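Local coordinates for penicillin-binding protein PbpB (Mycobacterium tuberculosis, PDB 6KGU) that synthesises cross-linked peptidoglycan of the mycobacterial cell wall from lipid intermediates and is the target of beta-lactam antibiotics such as aztreonam, at residues D198-F203 / M542-V547; Q206-Q211 / F534-G539; V224-K229 / Q392-Y397; Q459-T464 / G474-A479. All coordinates share one frame; numbering follows the deposited sequence.

Contact 1 (D198-F203 / M542-V547)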
# COMPACT_ATOMS: atom_id res chain seq x y z
N ASP A 198 -14.33 -4.14 2.01
CA ASP A 198 -15.38 -4.68 1.17
C ASP A 198 -15.00 -6.13 0.91
O ASP A 198 -14.01 -6.41 0.23
CB ASP A 198 -15.49 -3.87 -0.12
CG ASP A 198 -16.56 -4.40 -1.06
OD1 ASP A 198 -16.66 -5.62 -1.25
OD2 ASP A 198 -17.30 -3.57 -1.62
N ASN A 199 -15.80 -7.06 1.45
CA ASN A 199 -15.45 -8.48 1.40
C ASN A 199 -15.30 -8.98 -0.02
O ASN A 199 -14.47 -9.86 -0.27
CB ASN A 199 -16.48 -9.31 2.16
CG ASN A 199 -16.25 -9.27 3.68
OD1 ASN A 199 -15.29 -8.66 4.15
ND2 ASN A 199 -17.13 -9.92 4.43
N ASP A 200 -16.08 -8.45 -0.97
CA ASP A 200 -15.93 -8.87 -2.36
C ASP A 200 -14.58 -8.43 -2.92
O ASP A 200 -13.87 -9.22 -3.55
CB ASP A 200 -17.06 -8.29 -3.22
CG ASP A 200 -18.45 -8.72 -2.74
OD1 ASP A 200 -18.58 -9.84 -2.20
OD2 ASP A 200 -19.40 -7.93 -2.93
N ILE A 201 -14.22 -7.17 -2.70
CA ILE A 201 -12.91 -6.71 -3.14
C ILE A 201 -11.81 -7.47 -2.41
O ILE A 201 -10.87 -7.99 -3.03
CB ILE A 201 -12.79 -5.19 -2.96
CG1 ILE A 201 -13.86 -4.50 -3.83
CG2 ILE A 201 -11.38 -4.73 -3.29
CD1 ILE A 201 -14.00 -2.98 -3.64
N GLN A 202 -11.94 -7.61 -1.08
CA GLN A 202 -10.93 -8.32 -0.31
C GLN A 202 -10.74 -9.74 -0.83
O GLN A 202 -9.62 -10.20 -1.00
CB GLN A 202 -11.31 -8.35 1.18
CG GLN A 202 -10.39 -9.23 2.04
CD GLN A 202 -9.08 -8.54 2.36
OE1 GLN A 202 -9.02 -7.32 2.35
NE2 GLN A 202 -8.04 -9.32 2.68
N PHE A 203 -11.85 -10.45 -1.08
CA PHE A 203 -11.74 -11.84 -1.52
C PHE A 203 -10.99 -11.94 -2.84
O PHE A 203 -10.12 -12.80 -3.01
CB PHE A 203 -13.14 -12.48 -1.64
CG PHE A 203 -13.10 -13.93 -2.02
CD1 PHE A 203 -12.56 -14.87 -1.15
CD2 PHE A 203 -13.60 -14.37 -3.23
CE1 PHE A 203 -12.51 -16.22 -1.48
CE2 PHE A 203 -13.56 -15.71 -3.57
CZ PHE A 203 -13.02 -16.64 -2.70
N MET A 542 -12.58 -1.80 -12.37
CA MET A 542 -13.29 -0.97 -13.34
C MET A 542 -14.50 -1.71 -13.89
O MET A 542 -15.60 -1.15 -13.96
CB MET A 542 -12.35 -0.54 -14.47
CG MET A 542 -11.16 0.29 -14.01
SD MET A 542 -11.59 1.89 -13.33
CE MET A 542 -11.83 1.58 -11.59
N GLN A 543 -14.32 -2.98 -14.26
CA GLN A 543 -15.41 -3.73 -14.88
C GLN A 543 -16.56 -3.92 -13.90
O GLN A 543 -17.73 -3.70 -14.24
CB GLN A 543 -14.90 -5.08 -15.39
CG GLN A 543 -13.78 -4.92 -16.45
CD GLN A 543 -13.10 -6.24 -16.82
OE1 GLN A 543 -13.43 -7.29 -16.27
NE2 GLN A 543 -12.15 -6.19 -17.74
N ARG A 544 -16.25 -4.30 -12.66
CA ARG A 544 -17.31 -4.65 -11.73
C ARG A 544 -18.19 -3.46 -11.38
O ARG A 544 -19.35 -3.66 -11.00
CB ARG A 544 -16.71 -5.27 -10.46
CG ARG A 544 -16.23 -4.25 -9.47
CD ARG A 544 -15.55 -4.88 -8.26
NE ARG A 544 -16.48 -5.42 -7.27
CZ ARG A 544 -17.00 -4.72 -6.26
NH1 ARG A 544 -16.71 -3.43 -6.11
NH2 ARG A 544 -17.82 -5.31 -5.42
N GLU A 545 -17.68 -2.24 -11.51
CA GLU A 545 -18.49 -1.04 -11.33
C GLU A 545 -18.92 -0.42 -12.66
O GLU A 545 -19.46 0.69 -12.66
CB GLU A 545 -17.74 -0.01 -10.49
CG GLU A 545 -17.90 -0.25 -9.00
CD GLU A 545 -17.75 1.02 -8.20
OE1 GLU A 545 -16.89 1.87 -8.55
OE2 GLU A 545 -18.50 1.18 -7.21
N ASN A 546 -18.67 -1.10 -13.78
CA ASN A 546 -19.02 -0.59 -15.11
C ASN A 546 -18.61 0.87 -15.27
O ASN A 546 -19.41 1.74 -15.61
CB ASN A 546 -20.51 -0.79 -15.38
CG ASN A 546 -20.98 -2.16 -14.97
OD1 ASN A 546 -20.84 -3.12 -15.73
ND2 ASN A 546 -21.53 -2.27 -13.76
N VAL A 547 -17.34 1.14 -14.99
CA VAL A 547 -16.81 2.47 -15.29
C VAL A 547 -16.67 2.60 -16.80
O VAL A 547 -16.14 1.68 -17.45
CB VAL A 547 -15.47 2.67 -14.58
CG1 VAL A 547 -14.86 3.99 -14.99
CG2 VAL A 547 -15.66 2.58 -13.07
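R544 reaches from the last turn of helix 531-544 to the first turn of helix 199-216, and its guanidinium is met there by D200 and I201. R544 CG lies between the backbone N and the carbonyl carbon (chi1 83°), and the chain bends at chi3, which brings the flat group over the isoleucine. I201 crosses it at about a right angle: CG1 lies over one guanidinium face, offset toward the rim and 3.8 Å from R544 NH1, and CD1 is 3.7 Å from the same nitrogen. D200 also comes in crosswise. Its carboxylate plane is turned 57° from the guanidinium, and D200 OD2 to R544 NH2, at 3.9 Å, is a long salt bridge rather than a tight, coplanar pairing. D198 OD2 lies 4.2 Å from R544 NH2, too far for a salt bridge, while D198 OD1 caps the helix, taking the N-H of I201 at 3.2 Å from above the carboxylate plane.

Beyond R544 the helix ends in a Schellman motif with N546 as C-prime, and V547 O then bonds the Y470 hydroxyl. Helix 199-216 in turn lies on strand 233-238, I201 against A235, and L234 shares backbone hydrogen bonds with D198.

Contact 2 (Q206-Q211 / F534-G539). With CO (cobalt (II) ion), chain C.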
# COMPACT_ATOMS: atom_id res chain seq x y z
N GLN A 206 -7.27 -10.91 -2.26
CA GLN A 206 -6.54 -11.90 -1.48
C GLN A 206 -6.19 -13.13 -2.31
O GLN A 206 -5.07 -13.66 -2.23
CB GLN A 206 -7.35 -12.30 -0.23
CG GLN A 206 -6.58 -13.17 0.77
CD GLN A 206 -7.27 -13.26 2.14
OE1 GLN A 206 -8.03 -12.37 2.53
NE2 GLN A 206 -7.03 -14.37 2.85
N GLN A 207 -7.14 -13.60 -3.14
CA GLN A 207 -6.86 -14.69 -4.06
C GLN A 207 -5.80 -14.30 -5.08
O GLN A 207 -4.88 -15.08 -5.36
CB GLN A 207 -8.13 -15.08 -4.79
CG GLN A 207 -9.16 -15.78 -3.99
CD GLN A 207 -10.31 -16.11 -4.90
OE1 GLN A 207 -11.12 -15.23 -5.25
NE2 GLN A 207 -10.35 -17.36 -5.38
N GLN A 208 -5.94 -13.13 -5.69
CA GLN A 208 -4.95 -12.71 -6.67
C GLN A 208 -3.57 -12.59 -6.04
O GLN A 208 -2.56 -12.89 -6.69
CB GLN A 208 -5.39 -11.39 -7.32
CG GLN A 208 -6.56 -11.58 -8.33
CD GLN A 208 -6.10 -12.23 -9.64
OE1 GLN A 208 -4.97 -12.03 -10.07
NE2 GLN A 208 -6.98 -12.99 -10.26
N VAL A 209 -3.50 -12.19 -4.76
CA VAL A 209 -2.19 -12.10 -4.11
C VAL A 209 -1.58 -13.50 -3.95
O VAL A 209 -0.36 -13.68 -4.12
CB VAL A 209 -2.32 -11.36 -2.76
CG1 VAL A 209 -1.22 -11.76 -1.80
CG2 VAL A 209 -2.32 -9.84 -3.01
N GLN A 210 -2.42 -14.49 -3.62
CA GLN A 210 -1.93 -15.86 -3.46
C GLN A 210 -1.38 -16.38 -4.79
O GLN A 210 -0.28 -16.94 -4.84
CB GLN A 210 -3.05 -16.78 -2.95
CG GLN A 210 -2.56 -18.23 -2.66
CD GLN A 210 -1.42 -18.25 -1.63
OE1 GLN A 210 -1.62 -17.92 -0.47
NE2 GLN A 210 -0.21 -18.62 -2.07
N GLN A 211 -2.11 -16.18 -5.87
CA GLN A 211 -1.56 -16.72 -7.11
C GLN A 211 -0.45 -15.84 -7.70
O GLN A 211 0.36 -16.36 -8.48
CB GLN A 211 -2.69 -16.98 -8.09
CG GLN A 211 -3.92 -17.64 -7.42
CD GLN A 211 -3.65 -18.98 -6.72
OE1 GLN A 211 -2.91 -19.83 -7.22
NE2 GLN A 211 -4.27 -19.17 -5.57
N PHE A 534 -1.25 -5.45 -10.72
CA PHE A 534 -2.02 -4.21 -10.75
C PHE A 534 -3.02 -4.22 -11.90
O PHE A 534 -4.17 -3.80 -11.74
CB PHE A 534 -1.08 -3.01 -10.87
CG PHE A 534 -1.81 -1.69 -11.07
CD1 PHE A 534 -2.13 -1.25 -12.36
CD2 PHE A 534 -2.17 -0.90 -9.97
CE1 PHE A 534 -2.81 -0.04 -12.55
CE2 PHE A 534 -2.83 0.32 -10.15
CZ PHE A 534 -3.16 0.74 -11.45
N HIS A 535 -2.58 -4.67 -13.08
CA HIS A 535 -3.45 -4.81 -14.24
C HIS A 535 -4.71 -5.59 -13.91
O HIS A 535 -5.84 -5.13 -14.17
CB HIS A 535 -2.68 -5.52 -15.36
CG HIS A 535 -3.49 -5.78 -16.59
ND1 HIS A 535 -3.61 -4.86 -17.60
CD2 HIS A 535 -4.22 -6.85 -16.97
CE1 HIS A 535 -4.39 -5.34 -18.55
NE2 HIS A 535 -4.76 -6.56 -18.20
N ASN A 536 -4.54 -6.78 -13.32
CA ASN A 536 -5.66 -7.65 -12.99
C ASN A 536 -6.62 -6.98 -12.01
O ASN A 536 -7.83 -6.96 -12.21
CB ASN A 536 -5.14 -8.96 -12.38
CG ASN A 536 -4.37 -9.79 -13.37
OD1 ASN A 536 -4.44 -9.55 -14.57
ND2 ASN A 536 -3.64 -10.79 -12.87
N ILE A 537 -6.08 -6.44 -10.91
CA ILE A 537 -6.94 -5.87 -9.87
C ILE A 537 -7.63 -4.60 -10.37
O ILE A 537 -8.84 -4.44 -10.21
CB ILE A 537 -6.14 -5.60 -8.59
CG1 ILE A 537 -5.68 -6.92 -7.96
CG2 ILE A 537 -6.96 -4.75 -7.59
CD1 ILE A 537 -4.59 -6.76 -6.93
N ALA A 538 -6.86 -3.67 -10.93
CA ALA A 538 -7.45 -2.40 -11.34
C ALA A 538 -8.46 -2.61 -12.46
O ALA A 538 -9.50 -1.95 -12.49
CB ALA A 538 -6.36 -1.42 -11.77
N GLY A 539 -8.16 -3.53 -13.39
CA GLY A 539 -9.10 -3.81 -14.46
C GLY A 539 -10.39 -4.42 -13.95
O GLY A 539 -11.48 -4.08 -14.41
CO CO C . -6.19 -7.96 -19.00
O HOH W 1 -6.13 -9.36 -17.32
O HOH W 2 -7.15 -8.43 -17.16
O HOH W 3 -7.68 -6.89 -18.74
O HOH W 4 -6.88 -6.23 -20.08
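Q208 and N536 join the two long helices, 199-216 and 531-544, that pack on one face of the antiparallel sheet of the transpeptidase domain. The touch is light and lies at the surface, with a single pair of amides bridging helices whose nearest CA atoms, those of Q208 and I537, are 7.8 Å apart. N536 ND2 gives a weak hydrogen bond to Q208 OE1, 3.3 Å long and bent to 140° at the hydrogen. The two side chains cross at about a right angle and their amide planes are 79° apart, so the groups meet turned against each other and not as a flat, doubly bonded amide pair. Q208 folds at chi2 (-74°), which lifts its OE1 off the helix toward the asparagine and also leaves it 3.8 Å from N536 CB. N536 was modelled in two conformers, and the weak bond, described here in one of them, is doubtful.

One residue back, H535 binds a cobalt ion through NE2 while its ND1 bonds G466 O. Four water positions are modelled around the metal, some of them mutually exclusive because they stand too close together. Beneath the amides, V209 rests on V221 and A223, and I537 on I511. This pairing of an early and a C-terminal helix across one sheet face is characteristic of the penicillin-binding protein and serine beta-lactamase fold.

Contact 3 (V224-K229 / Q392-Y397)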
# COMPACT_ATOMS: atom_id res chain seq x y z
N VAL A 224 -2.62 -3.66 -1.02
CA VAL A 224 -3.54 -2.78 -0.31
C VAL A 224 -4.34 -2.01 -1.35
O VAL A 224 -3.78 -1.54 -2.34
CB VAL A 224 -2.78 -1.80 0.61
CG1 VAL A 224 -3.73 -0.70 1.16
CG2 VAL A 224 -2.07 -2.56 1.77
N VAL A 225 -5.65 -1.91 -1.14
CA VAL A 225 -6.51 -1.10 -1.97
C VAL A 225 -7.15 -0.04 -1.08
O VAL A 225 -7.85 -0.37 -0.12
CB VAL A 225 -7.60 -1.93 -2.68
CG1 VAL A 225 -8.49 -0.99 -3.52
CG2 VAL A 225 -6.96 -3.03 -3.57
N LEU A 226 -6.94 1.22 -1.42
CA LEU A 226 -7.56 2.33 -0.70
C LEU A 226 -8.61 3.01 -1.57
O LEU A 226 -8.45 3.13 -2.78
CB LEU A 226 -6.52 3.37 -0.28
CG LEU A 226 -5.37 2.95 0.64
CD1 LEU A 226 -4.50 4.18 0.96
CD2 LEU A 226 -5.89 2.31 1.91
N ASP A 227 -9.67 3.48 -0.92
CA ASP A 227 -10.54 4.44 -1.57
C ASP A 227 -9.78 5.73 -1.81
O ASP A 227 -9.19 6.30 -0.88
CB ASP A 227 -11.79 4.72 -0.72
CG ASP A 227 -12.66 5.80 -1.34
OD1 ASP A 227 -13.44 5.48 -2.23
OD2 ASP A 227 -12.50 6.98 -0.96
N ALA A 228 -9.79 6.20 -3.06
CA ALA A 228 -8.96 7.33 -3.45
C ALA A 228 -9.28 8.58 -2.64
O ALA A 228 -8.37 9.29 -2.20
CB ALA A 228 -9.12 7.62 -4.94
N LYS A 229 -10.57 8.88 -2.45
CA LYS A 229 -10.94 10.16 -1.84
C LYS A 229 -10.83 10.14 -0.32
O LYS A 229 -10.34 11.10 0.28
CB LYS A 229 -12.37 10.53 -2.25
CG LYS A 229 -12.51 11.13 -3.67
CD LYS A 229 -13.99 11.24 -4.08
CE LYS A 229 -14.22 12.08 -5.35
NZ LYS A 229 -13.95 13.53 -5.09
N GLN A 392 1.85 2.79 4.10
CA GLN A 392 2.43 4.11 3.90
C GLN A 392 2.66 4.40 2.42
O GLN A 392 2.35 5.49 1.93
CB GLN A 392 3.76 4.22 4.65
CG GLN A 392 3.61 4.37 6.16
CD GLN A 392 4.95 4.40 6.85
OE1 GLN A 392 5.88 3.70 6.44
NE2 GLN A 392 5.05 5.19 7.93
N MET A 393 3.27 3.45 1.70
CA MET A 393 3.51 3.62 0.27
C MET A 393 2.21 3.91 -0.46
O MET A 393 2.11 4.89 -1.21
CB MET A 393 4.18 2.36 -0.29
CG MET A 393 4.54 2.42 -1.77
SD MET A 393 5.09 0.81 -2.39
CE MET A 393 3.57 0.19 -3.13
N THR A 394 1.20 3.08 -0.23
CA THR A 394 -0.10 3.28 -0.85
C THR A 394 -0.72 4.61 -0.42
O THR A 394 -1.39 5.28 -1.22
CB THR A 394 -1.02 2.11 -0.50
OG1 THR A 394 -0.33 0.89 -0.80
CG2 THR A 394 -2.29 2.16 -1.30
N GLY A 395 -0.50 5.02 0.83
CA GLY A 395 -1.06 6.28 1.30
C GLY A 395 -0.46 7.48 0.60
O GLY A 395 -1.14 8.49 0.39
N MET A 396 0.82 7.38 0.19
CA MET A 396 1.45 8.44 -0.60
C MET A 396 0.70 8.68 -1.89
O MET A 396 0.45 9.83 -2.28
CB MET A 396 2.90 8.08 -0.92
CG MET A 396 3.87 8.25 0.21
SD MET A 396 5.50 8.69 -0.40
CE MET A 396 6.05 7.17 -1.18
N TYR A 397 0.37 7.60 -2.60
CA TYR A 397 -0.31 7.74 -3.88
C TYR A 397 -1.76 8.17 -3.68
O TYR A 397 -2.35 8.81 -4.56
CB TYR A 397 -0.19 6.43 -4.68
CG TYR A 397 1.19 6.28 -5.27
CD1 TYR A 397 2.30 6.06 -4.45
CD2 TYR A 397 1.41 6.41 -6.64
CE1 TYR A 397 3.60 5.95 -4.98
CE2 TYR A 397 2.69 6.32 -7.18
CZ TYR A 397 3.78 6.09 -6.34
OH TYR A 397 5.06 5.98 -6.86
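The T394-G395 peptide is the flat group met here: L226 CD1 sits over one of its faces, 4.0 Å from T394 O and also 4.0 Å from G395 CA. No aromatic ring or side-chain amide takes part across this contact, and the rest is branched aliphatic packing. T394 points toward the strand. Its CG2 stands anti to the backbone N (chi1 -51° for OG1) and lies against L226 and V224, within 3.7 Å of L226 CG and 4.0 Å of V224 CG1. The methyl is thus wedged between two strand residues whose side chains leave the same face of the sheet, with V225 between them pointing to the other. The hydroxyl on the other branch of T394 lies 3.9 Å from V224 CB, yet it makes no demand on the strand, because OG1 is hydrogen-bonded to L390 O one turn earlier in its own helix. A polar atom is in this way buried at the interface with a partner.

The strand segment and the helix segment run in broadly the same direction, 34° apart, with their axes 9.0 Å from each other at closest approach. Strand 220-227 pairs antiparallel with strand 509-516, V224 bonding G512 and L226 bonding V510, and V510 touches T394 and Y397 as well. V224 also leans on L390 and L391, L226 on Q398. Y397 reaches I273 too and bonds V270 O through its hydroxyl. On the far side of helix 390-401, M396 packs against I273 of helix 272-281, which follows S269 in the chain.

Contact 4 (Q459-T464 / G474-A479). With AZR (2-({[(1Z)-1-(2-amino-1,3-thiazol-4-yl)-2-oxo-2-{[(2S,3S)-1-oxo-3-(sulfoamino)butan-2-yl]amino}ethylidene]amino}oxy)-2-methylpropanoic acid), chain B.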
# COMPACT_ATOMS: atom_id res chain seq x y z
N GLN A 459 8.02 3.94 -24.42
CA GLN A 459 7.46 2.94 -23.52
C GLN A 459 7.96 3.16 -22.10
O GLN A 459 9.15 3.41 -21.89
CB GLN A 459 7.82 1.53 -23.97
CG GLN A 459 7.17 0.43 -23.13
CD GLN A 459 7.08 -0.86 -23.91
OE1 GLN A 459 6.39 -0.91 -24.94
NE2 GLN A 459 7.79 -1.89 -23.46
N GLY A 460 7.05 3.07 -21.12
CA GLY A 460 7.41 3.13 -19.72
C GLY A 460 7.90 1.79 -19.20
O GLY A 460 8.00 0.80 -19.92
N THR A 461 8.23 1.77 -17.90
CA THR A 461 8.73 0.56 -17.27
C THR A 461 7.64 -0.48 -17.01
O THR A 461 7.97 -1.65 -16.80
CB THR A 461 9.41 0.89 -15.94
OG1 THR A 461 8.49 1.63 -15.12
CG2 THR A 461 10.70 1.73 -16.15
N GLY A 462 6.36 -0.10 -17.01
CA GLY A 462 5.29 -1.02 -16.66
C GLY A 462 4.11 -1.06 -17.61
O GLY A 462 2.96 -0.88 -17.20
N PRO A 463 4.35 -1.34 -18.90
CA PRO A 463 3.24 -1.33 -19.86
C PRO A 463 2.19 -2.40 -19.60
O PRO A 463 1.02 -2.17 -19.92
CB PRO A 463 3.94 -1.54 -21.21
CG PRO A 463 5.20 -2.28 -20.86
CD PRO A 463 5.63 -1.69 -19.54
N THR A 464 2.56 -3.54 -19.01
CA THR A 464 1.51 -4.52 -18.68
C THR A 464 0.56 -4.01 -17.59
O THR A 464 -0.52 -4.60 -17.42
CB THR A 464 2.11 -5.88 -18.27
OG1 THR A 464 2.81 -5.78 -17.02
CG2 THR A 464 3.08 -6.40 -19.33
N GLY A 474 0.70 4.91 -12.59
CA GLY A 474 1.40 4.22 -11.52
C GLY A 474 2.91 4.37 -11.61
O GLY A 474 3.44 5.17 -12.38
N LYS A 475 3.60 3.57 -10.79
CA LYS A 475 5.05 3.59 -10.74
C LYS A 475 5.54 2.23 -10.27
O LYS A 475 5.02 1.67 -9.30
CB LYS A 475 5.57 4.69 -9.79
CG LYS A 475 7.09 4.81 -9.74
CD LYS A 475 7.63 5.37 -11.05
CE LYS A 475 9.14 5.30 -11.11
NZ LYS A 475 9.64 3.94 -11.48
N THR A 476 6.56 1.71 -10.97
CA THR A 476 7.24 0.47 -10.65
C THR A 476 8.38 0.72 -9.67
O THR A 476 8.94 1.81 -9.61
CB THR A 476 7.84 -0.15 -11.92
OG1 THR A 476 8.45 0.89 -12.69
CG2 THR A 476 6.75 -0.87 -12.77
N GLY A 477 8.72 -0.32 -8.89
CA GLY A 477 9.91 -0.29 -8.07
C GLY A 477 10.66 -1.61 -8.07
O GLY A 477 10.05 -2.68 -8.05
N THR A 478 11.99 -1.53 -8.08
CA THR A 478 12.89 -2.69 -8.03
C THR A 478 14.04 -2.28 -7.12
O THR A 478 14.97 -1.59 -7.56
CB THR A 478 13.40 -3.09 -9.41
OG1 THR A 478 12.30 -3.24 -10.32
CG2 THR A 478 14.19 -4.42 -9.35
N ALA A 479 13.98 -2.68 -5.85
CA ALA A 479 14.95 -2.27 -4.84
C ALA A 479 15.82 -3.46 -4.46
O ALA A 479 15.30 -4.51 -4.04
CB ALA A 479 14.25 -1.69 -3.61
C7 AZR B . 15.65 0.72 -12.07
S8 AZR B . 17.13 1.52 -3.76
O9 AZR B . 13.22 1.17 -8.32
O10 AZR B . 17.82 2.06 -8.89
O11 AZR B . 18.27 -1.04 -9.26
N12 AZR B . 13.36 1.45 -11.46
N13 AZR B . 15.92 0.80 -8.85
N14 AZR B . 18.30 -0.93 -7.84
N15 AZR B . 17.97 -0.55 -5.07
N16 AZR B . 17.93 -0.84 -2.74
S17 AZR B . 12.17 0.53 -12.02
C18 AZR B . 14.61 0.85 -10.97
C19 AZR B . 15.12 1.64 -9.74
C20 AZR B . 13.85 2.00 -8.93
C21 AZR B . 17.16 1.11 -8.45
C22 AZR B . 17.73 0.16 -7.46
C23 AZR B . 18.83 -2.24 -9.73
C24 AZR B . 17.63 0.42 -6.00
C25 AZR B . 17.17 1.59 -5.48
C26 AZR B . 17.74 -0.12 -3.85
C27 AZR B . 17.87 -3.34 -9.33
C28 AZR B . 19.01 -2.18 -11.24
C29 AZR B . 20.19 -2.43 -9.06
O30 AZR B . 20.81 -1.53 -8.53
O31 AZR B . 20.63 -3.65 -9.15
O32 AZR B . 12.57 0.02 -13.28
O33 AZR B . 11.00 1.51 -12.34
O34 AZR B . 11.74 -0.31 -10.98
O HOH W 5 8.73 4.02 -14.03
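The hydroxyls of T461 and T476 stand only 2.5 Å apart, OG1 to OG1, short enough that the exact value deserves caution. T476 belongs to the K-T-G motif of penicillin-binding proteins, K475-T476-G477 on strand 473-483, and the pair sits at the sulfonate of the bound aztreonam. In both threonines OG1 lies between backbone N and carbonyl carbon (chi1 55° in T461, 43° in T476), which turns the two hydroxyls toward each other. T476 OG1 donates to AZR O33 at 2.6 Å, while T461 brings its CG2 alongside the same oxygen. K475 NZ is 2.9 Å from AZR O33, and its chain, bent at chi2 and chi4, curls back so that NZ also bonds T476 O, water 5 and S324 OG. Water 5 in turn is hydrogen-bonded to T461 OG1. G462 CA lies 4.2 Å from T476 CG2.

Further along, T478 OG1 donates to AZR O34, and T478 O accepts from AZR N13. The antibiotic's acyl oxygen, O9, takes a nearly straight bond from T478 N, 3.0 Å and 178°, consistent with one half of the oxyanion hole beside S269.

How the contacts relate
From the N terminus, helix 199-216 comes first and is joined twice to helix 531-544, on one face of the antiparallel sheet: contact 1 closes the longest loop and contact 2, 11 Å away between centres, closes one just within it. Contacts 3 and 4 both lie within those two loops. Contact 3 brings helix 390-401 to the face of strand 220-227 that V225 points away from, and closes before contact 4 opens, so these two stand in series. Contact 4 is a short closure, bringing a loop back onto strand 473-483 of the same sheet. Packing touches link contacts 3 and 4, through Y397 and K475, and contacts 2 and 4, through H535 and T464.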